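Local coordinates for putative uncharacterized protein smu.1377c (Streptococcus mutans, PDB 3L7V), which is of unknown function but, as a YrdC-like protein, probably binds double-stranded RNA and may take part in tRNA modification, at residues A[68-73]-A[79-84]; A[110-115]-A[281-286]. One frame throughout, in Å; residues are numbered along the deposited sequence.

Contact 1 of 2, residues A[68-73]-A[79-84]; sequences YIIMTS and ERKFEA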
loop_
_atom_site.group_PDB
_atom_site.type_symbol
_atom_site.label_atom_id
_atom_site.label_comp_id
_atom_site.label_asym_id
_atom_site.label_seq_id
_atom_site.Cartn_x
_atom_site.Cartn_y
_atom_site.Cartn_z
ATOM N N TYR A 68 1.144 -10.449 -5.876
ATOM C CA TYR A 68 0.877 -11.008 -4.534
ATOM C C TYR A 68 1.569 -10.227 -3.404
ATOM O O TYR A 68 2.717 -9.797 -3.555
ATOM C CB TYR A 68 1.239 -12.520 -4.475
ATOM C CG TYR A 68 0.232 -13.358 -5.247
ATOM C CD1 TYR A 68 0.443 -13.693 -6.578
ATOM C CD2 TYR A 68 -0.968 -13.756 -4.656
ATOM C CE1 TYR A 68 -0.502 -14.431 -7.292
ATOM C CE2 TYR A 68 -1.916 -14.482 -5.356
ATOM C CZ TYR A 68 -1.675 -14.821 -6.673
ATOM O OH TYR A 68 -2.622 -15.537 -7.367
ATOM N N ILE A 69 0.849 -10.031 -2.291
ATOM C CA ILE A 69 1.384 -9.368 -1.099
ATOM C C ILE A 69 1.264 -10.242 0.153
ATOM O O ILE A 69 0.371 -11.089 0.252
ATOM C CB ILE A 69 0.672 -8.007 -0.784
ATOM C CG1 ILE A 69 -0.839 -8.208 -0.581
ATOM C CG2 ILE A 69 0.968 -6.973 -1.849
ATOM C CD1 ILE A 69 -1.657 -6.909 -0.463
ATOM N N ILE A 70 2.175 -10.016 1.098
ATOM C CA ILE A 70 2.037 -10.521 2.460
ATOM C C ILE A 70 1.372 -9.456 3.359
ATOM O O ILE A 70 1.783 -8.300 3.357
ATOM C CB ILE A 70 3.418 -10.925 3.030
ATOM C CG1 ILE A 70 4.117 -11.879 2.054
ATOM C CG2 ILE A 70 3.268 -11.540 4.431
ATOM C CD1 ILE A 70 5.615 -12.024 2.266
HETATM N N MSE A 71 0.354 -9.866 4.118
HETATM C CA MSE A 71 -0.496 -8.978 4.921
HETATM C C MSE A 71 -0.506 -9.360 6.406
HETATM O O MSE A 71 -0.659 -10.546 6.747
HETATM C CB MSE A 71 -1.951 -9.060 4.435
HETATM C CG MSE A 71 -2.314 -8.248 3.213
HETATM SE SE MSE A 71 -4.242 -8.366 2.802
HETATM C CE MSE A 71 -4.957 -8.246 4.635
ATOM N N THR A 72 -0.383 -8.355 7.281
ATOM C CA THR A 72 -0.455 -8.532 8.744
ATOM C C THR A 72 -1.017 -7.283 9.439
ATOM O O THR A 72 -1.175 -6.232 8.808
ATOM C CB THR A 72 0.921 -8.908 9.393
ATOM O OG1 THR A 72 1.897 -7.885 9.147
ATOM C CG2 THR A 72 1.429 -10.204 8.838
ATOM N N SER A 73 -1.311 -7.399 10.736
ATOM C CA SER A 73 -1.885 -6.282 11.487
ATOM C C SER A 73 -1.260 -5.993 12.872
ATOM O O SER A 73 -1.789 -5.177 13.623
ATOM C CB SER A 73 -3.412 -6.418 11.589
ATOM O OG SER A 73 -3.776 -7.427 12.509
ATOM N N GLU A 79 7.324 -8.896 12.364
ATOM C CA GLU A 79 8.577 -9.639 12.547
ATOM C C GLU A 79 8.648 -10.890 11.659
ATOM O O GLU A 79 9.668 -11.164 11.035
ATOM C CB GLU A 79 8.760 -10.050 14.015
ATOM C CG GLU A 79 8.829 -8.893 14.995
ATOM C CD GLU A 79 10.173 -8.199 15.003
ATOM O OE1 GLU A 79 10.365 -7.293 15.846
ATOM O OE2 GLU A 79 11.038 -8.557 14.174
ATOM N N ARG A 80 7.558 -11.648 11.615
ATOM C CA ARG A 80 7.496 -12.837 10.775
ATOM C C ARG A 80 7.698 -12.469 9.293
ATOM O O ARG A 80 8.368 -13.181 8.560
ATOM C CB ARG A 80 6.178 -13.616 11.009
ATOM C CG ARG A 80 6.022 -14.215 12.445
ATOM C CD ARG A 80 4.604 -14.782 12.725
ATOM N NE ARG A 80 4.323 -16.023 11.986
ATOM C CZ ARG A 80 3.109 -16.522 11.745
ATOM N NH1 ARG A 80 2.019 -15.891 12.159
ATOM N NH2 ARG A 80 2.978 -17.653 11.061
ATOM N N LYS A 81 7.142 -11.337 8.864
ATOM C CA LYS A 81 7.225 -10.929 7.461
ATOM C C LYS A 81 8.645 -10.593 7.038
ATOM O O LYS A 81 9.130 -11.094 6.028
ATOM C CB LYS A 81 6.321 -9.730 7.160
ATOM C CG LYS A 81 5.887 -9.690 5.709
ATOM C CD LYS A 81 5.890 -8.294 5.150
ATOM C CE LYS A 81 4.915 -7.402 5.860
ATOM N NZ LYS A 81 5.327 -6.002 5.670
ATOM N N PHE A 82 9.296 -9.726 7.806
ATOM C CA PHE A 82 10.662 -9.321 7.522
ATOM C C PHE A 82 11.612 -10.536 7.508
ATOM O O PHE A 82 12.437 -10.672 6.599
ATOM C CB PHE A 82 11.119 -8.231 8.513
ATOM C CG PHE A 82 10.645 -6.830 8.149
ATOM C CD1 PHE A 82 9.307 -6.469 8.278
ATOM C CD2 PHE A 82 11.542 -5.878 7.675
ATOM C CE1 PHE A 82 8.869 -5.189 7.940
ATOM C CE2 PHE A 82 11.111 -4.591 7.332
ATOM C CZ PHE A 82 9.770 -4.248 7.466
ATOM N N GLU A 83 11.473 -11.430 8.489
ATOM C CA GLU A 83 12.279 -12.655 8.538
ATOM C C GLU A 83 12.070 -13.556 7.313
ATOM O O GLU A 83 13.037 -14.061 6.738
ATOM C CB GLU A 83 11.985 -13.438 9.821
ATOM C CG GLU A 83 12.666 -14.801 9.900
ATOM N N ALA A 84 10.810 -13.752 6.920
ATOM C CA ALA A 84 10.471 -14.645 5.807
ATOM C C ALA A 84 11.019 -14.164 4.464
ATOM O O ALA A 84 11.415 -14.982 3.633
ATOM C CB ALA A 84 8.954 -14.857 5.720
#
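Ile70 and Lys81 meet alongside each other, sliding past in opposite directions as strand 67-72 and helix 75-85 each point one of them at the other. The touching parts are aliphatic: Ile70 CG2 lies 3.5 Å from Lys81 CG, tighter than a usual van der Waals contact, and Ile70 CB is 3.8 Å from the same CG. The delta methyl is more distant, with Ile70 CD1 4.2 Å from Lys81 CG. Ile70 turns CG1 in beside its own backbone N (chi1 -52°), which leaves the CG2 branch to take the contact.

Lys81 then bends at chi2 and chi3 (chi3 -63°), and the bends turn the rest of the chain across the strand, between Ile70 and Thr72. Lys81 CE comes 4.1 Å from Ile70 O and 4.5 Å from Thr72 OG1, so the methylenes reach across two strand residues whose side chains point to the same face. No hydrogen bond crosses between the segments; Lys81 contributes here as a hydrocarbon arm. Thr72 OG1 is buried without a polar partner in the model, which probably carries some energetic cost within an otherwise apolar contact. The CA atoms of Ile70 and Lys81 are 7.2 Å apart, and the two residues supply most of the 164 Å² buried.

This is the packing of a beta-alpha unit in the YrdC-like fold: the helix directly following a strand turns back onto it. Ile70 also touches Val59 and Ile207 of helix 205-210, and Met71, a selenomethionine on the other face, packs on Ile172 of helix 167-180. Strand 67-72 runs antiparallel between strands 59-64 and 185-188, with helix 75-85 over one face and helix 167-180 over the other.

Contact 2 of 2, residues A[110-115]-A[281-286]; sequences TPEIDA and SDQFNS
Glu112 and Phe284 form the firm half of a helix-end packing, in which the N-capped start of helix 111-123 abuts the C-terminal end of helix 273-283. Phe284 is the first residue past that helix to abandon helical backbone angles, and its chi1 of -54° swings the ring back toward the other segment. Glu112 CB stands 4.0 Å from Phe284 CE1, approaching the ring obliquely. Both residues are buried.

The extended Glu112 chain takes its carboxylate past the phenyl group to a loop outside both segments, where OE1 accepts from Gln253 N and OE2 from Gly254 N. One backbone N-H for each oxygen fixes the rotation of the carboxylate, while CB rests against the ring. Phe284 also touches Gln253, so the same loop lines this buried side.

Toward solvent the fit is poorer. Gln283 and Ala115 are both partly exposed, and no hydrogen bond joins the segments. Gln283 has CG anti to its backbone N (chi1 -175°) and bends at chi2, laying the amide over the helix turn between Glu112 and Ala115. There Gln283 CG is 3.9 Å from Glu112 O, an ordinary van der Waals distance between a methylene and a carbonyl oxygen, whereas Gln283 OE1 sits 3.6 Å from the same Glu112 O, two acceptors with no bond between them. The 3.1 Å from Gln283 OE1 to Ala115 CB is very short, which makes the modelled placement of that amide doubtful. Of the 225 Å² buried, Gln283 nevertheless gives the largest share. At the opening of the helix Thr110 is the N-cap, its OG1 accepting a weak hydrogen bond from Ile113 N at 3.3 Å, with an N-H...O angle of 164°.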
loop_
_atom_site.group_PDB
_atom_site.type_symbol
_atom_site.label_atom_id
_atom_site.label_comp_id
_atom_site.label_asym_id
_atom_site.label_seq_id
_atom_site.Cartn_x
_atom_site.Cartn_y
_atom_site.Cartn_z
ATOM N N THR A 110 -3.227 18.455 2.396
ATOM C CA THR A 110 -3.689 19.774 1.919
ATOM C C THR A 110 -4.921 19.597 1.020
ATOM O O THR A 110 -5.247 18.471 0.628
ATOM C CB THR A 110 -2.616 20.520 1.109
ATOM O OG1 THR A 110 -2.279 19.763 -0.056
ATOM C CG2 THR A 110 -1.366 20.757 1.942
ATOM N N PRO A 111 -5.616 20.700 0.681
ATOM C CA PRO A 111 -6.791 20.494 -0.177
ATOM C C PRO A 111 -6.448 19.951 -1.572
ATOM O O PRO A 111 -7.222 19.154 -2.094
ATOM C CB PRO A 111 -7.432 21.892 -0.244
ATOM C CG PRO A 111 -6.977 22.575 1.024
ATOM C CD PRO A 111 -5.563 22.071 1.226
ATOM N N GLU A 112 -5.333 20.369 -2.167
ATOM C CA GLU A 112 -4.868 19.778 -3.432
ATOM C C GLU A 112 -4.588 18.257 -3.315
ATOM O O GLU A 112 -5.009 17.471 -4.161
ATOM C CB GLU A 112 -3.614 20.498 -3.945
ATOM C CG GLU A 112 -3.867 21.876 -4.552
ATOM C CD GLU A 112 -2.599 22.730 -4.709
ATOM O OE1 GLU A 112 -1.673 22.635 -3.864
ATOM O OE2 GLU A 112 -2.539 23.514 -5.681
ATOM N N ILE A 113 -3.870 17.847 -2.273
ATOM C CA ILE A 113 -3.521 16.433 -2.115
ATOM C C ILE A 113 -4.779 15.601 -1.903
ATOM O O ILE A 113 -4.940 14.542 -2.533
ATOM C CB ILE A 113 -2.507 16.195 -0.967
ATOM C CG1 ILE A 113 -1.150 16.811 -1.324
ATOM C CG2 ILE A 113 -2.335 14.700 -0.712
ATOM C CD1 ILE A 113 -0.237 17.067 -0.157
ATOM N N ASP A 114 -5.666 16.081 -1.026
ATOM C CA ASP A 114 -6.964 15.440 -0.798
ATOM C C ASP A 114 -7.735 15.243 -2.114
ATOM O O ASP A 114 -8.231 14.151 -2.385
ATOM C CB ASP A 114 -7.807 16.247 0.204
ATOM C CG ASP A 114 -9.155 15.558 0.561
ATOM O OD1 ASP A 114 -9.749 14.871 -0.299
ATOM O OD2 ASP A 114 -9.634 15.717 1.707
ATOM N N ALA A 115 -7.826 16.306 -2.917
ATOM C CA ALA A 115 -8.480 16.282 -4.228
ATOM C C ALA A 115 -7.796 15.335 -5.233
ATOM O O ALA A 115 -8.471 14.690 -6.045
ATOM C CB ALA A 115 -8.544 17.705 -4.813
ATOM N N SER A 281 -0.770 16.839 -13.737
ATOM C CA SER A 281 -0.667 18.096 -14.468
ATOM C C SER A 281 -1.965 18.910 -14.443
ATOM O O SER A 281 -1.937 20.127 -14.621
ATOM C CB SER A 281 -0.140 17.871 -15.898
ATOM O OG SER A 281 -1.106 17.280 -16.747
ATOM N N ASP A 282 -3.092 18.240 -14.188
ATOM C CA ASP A 282 -4.365 18.936 -13.970
ATOM C C ASP A 282 -4.463 19.593 -12.594
ATOM O O ASP A 282 -5.175 20.574 -12.435
ATOM C CB ASP A 282 -5.558 17.997 -14.175
ATOM C CG ASP A 282 -5.802 17.672 -15.645
ATOM O OD1 ASP A 282 -5.430 18.485 -16.521
ATOM O OD2 ASP A 282 -6.374 16.597 -15.928
ATOM N N GLN A 283 -3.734 19.070 -11.610
ATOM C CA GLN A 283 -3.895 19.499 -10.221
ATOM C C GLN A 283 -2.734 20.372 -9.673
ATOM O O GLN A 283 -2.905 21.137 -8.724
ATOM C CB GLN A 283 -4.133 18.253 -9.341
ATOM C CG GLN A 283 -4.444 18.510 -7.875
ATOM C CD GLN A 283 -5.854 19.051 -7.647
ATOM O OE1 GLN A 283 -6.752 18.312 -7.255
ATOM N NE2 GLN A 283 -6.045 20.346 -7.892
ATOM N N PHE A 284 -1.553 20.259 -10.260
ATOM C CA PHE A 284 -0.417 21.062 -9.818
ATOM C C PHE A 284 0.254 21.720 -11.044
ATOM O O PHE A 284 0.444 21.069 -12.066
ATOM C CB PHE A 284 0.635 20.196 -9.091
ATOM C CG PHE A 284 0.100 19.367 -7.941
ATOM C CD1 PHE A 284 0.226 19.815 -6.621
ATOM C CD2 PHE A 284 -0.459 18.109 -8.167
ATOM C CE1 PHE A 284 -0.247 19.032 -5.546
ATOM C CE2 PHE A 284 -0.930 17.333 -7.109
ATOM C CZ PHE A 284 -0.830 17.798 -5.794
ATOM N N ASN A 285 0.629 22.993 -10.946
ATOM C CA ASN A 285 1.415 23.614 -12.021
ATOM C C ASN A 285 2.902 23.258 -11.946
ATOM O O ASN A 285 3.680 23.557 -12.858
ATOM C CB ASN A 285 1.227 25.137 -12.035
ATOM C CG ASN A 285 -0.184 25.536 -12.445
ATOM O OD1 ASN A 285 -0.801 24.860 -13.259
ATOM N ND2 ASN A 285 -0.701 26.622 -11.873
ATOM N N SER A 286 3.287 22.604 -10.858
ATOM C CA SER A 286 4.683 22.312 -10.610
ATOM C C SER A 286 4.900 20.925 -9.980
ATOM O O SER A 286 4.450 20.683 -8.860
ATOM C CB SER A 286 5.257 23.415 -9.717
ATOM O OG SER A 286 6.647 23.279 -9.523
#

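How the contacts relate
Contact 1 is core packing and contact 2 is peripheral: their centres lie about 13 and 21 Å from that of the chain, on opposite sides of it. They share no helix or strand, and their nearest atoms are about 22 Å apart. Contact 1 joins neighbours in sequence, a strand and the helix after it, whereas contact 2 brings together helix ends 166 residues apart. All the touching residues of 68-73 and 79-84 are buried, against half of those in 110-115 and 281-286. Neither has a hydrogen bond between its segments, yet the polar groups differ: the buried threonine hydroxyl of contact 1 lacks a partner, while the buried glutamate of contact 2 is paired with loop amides.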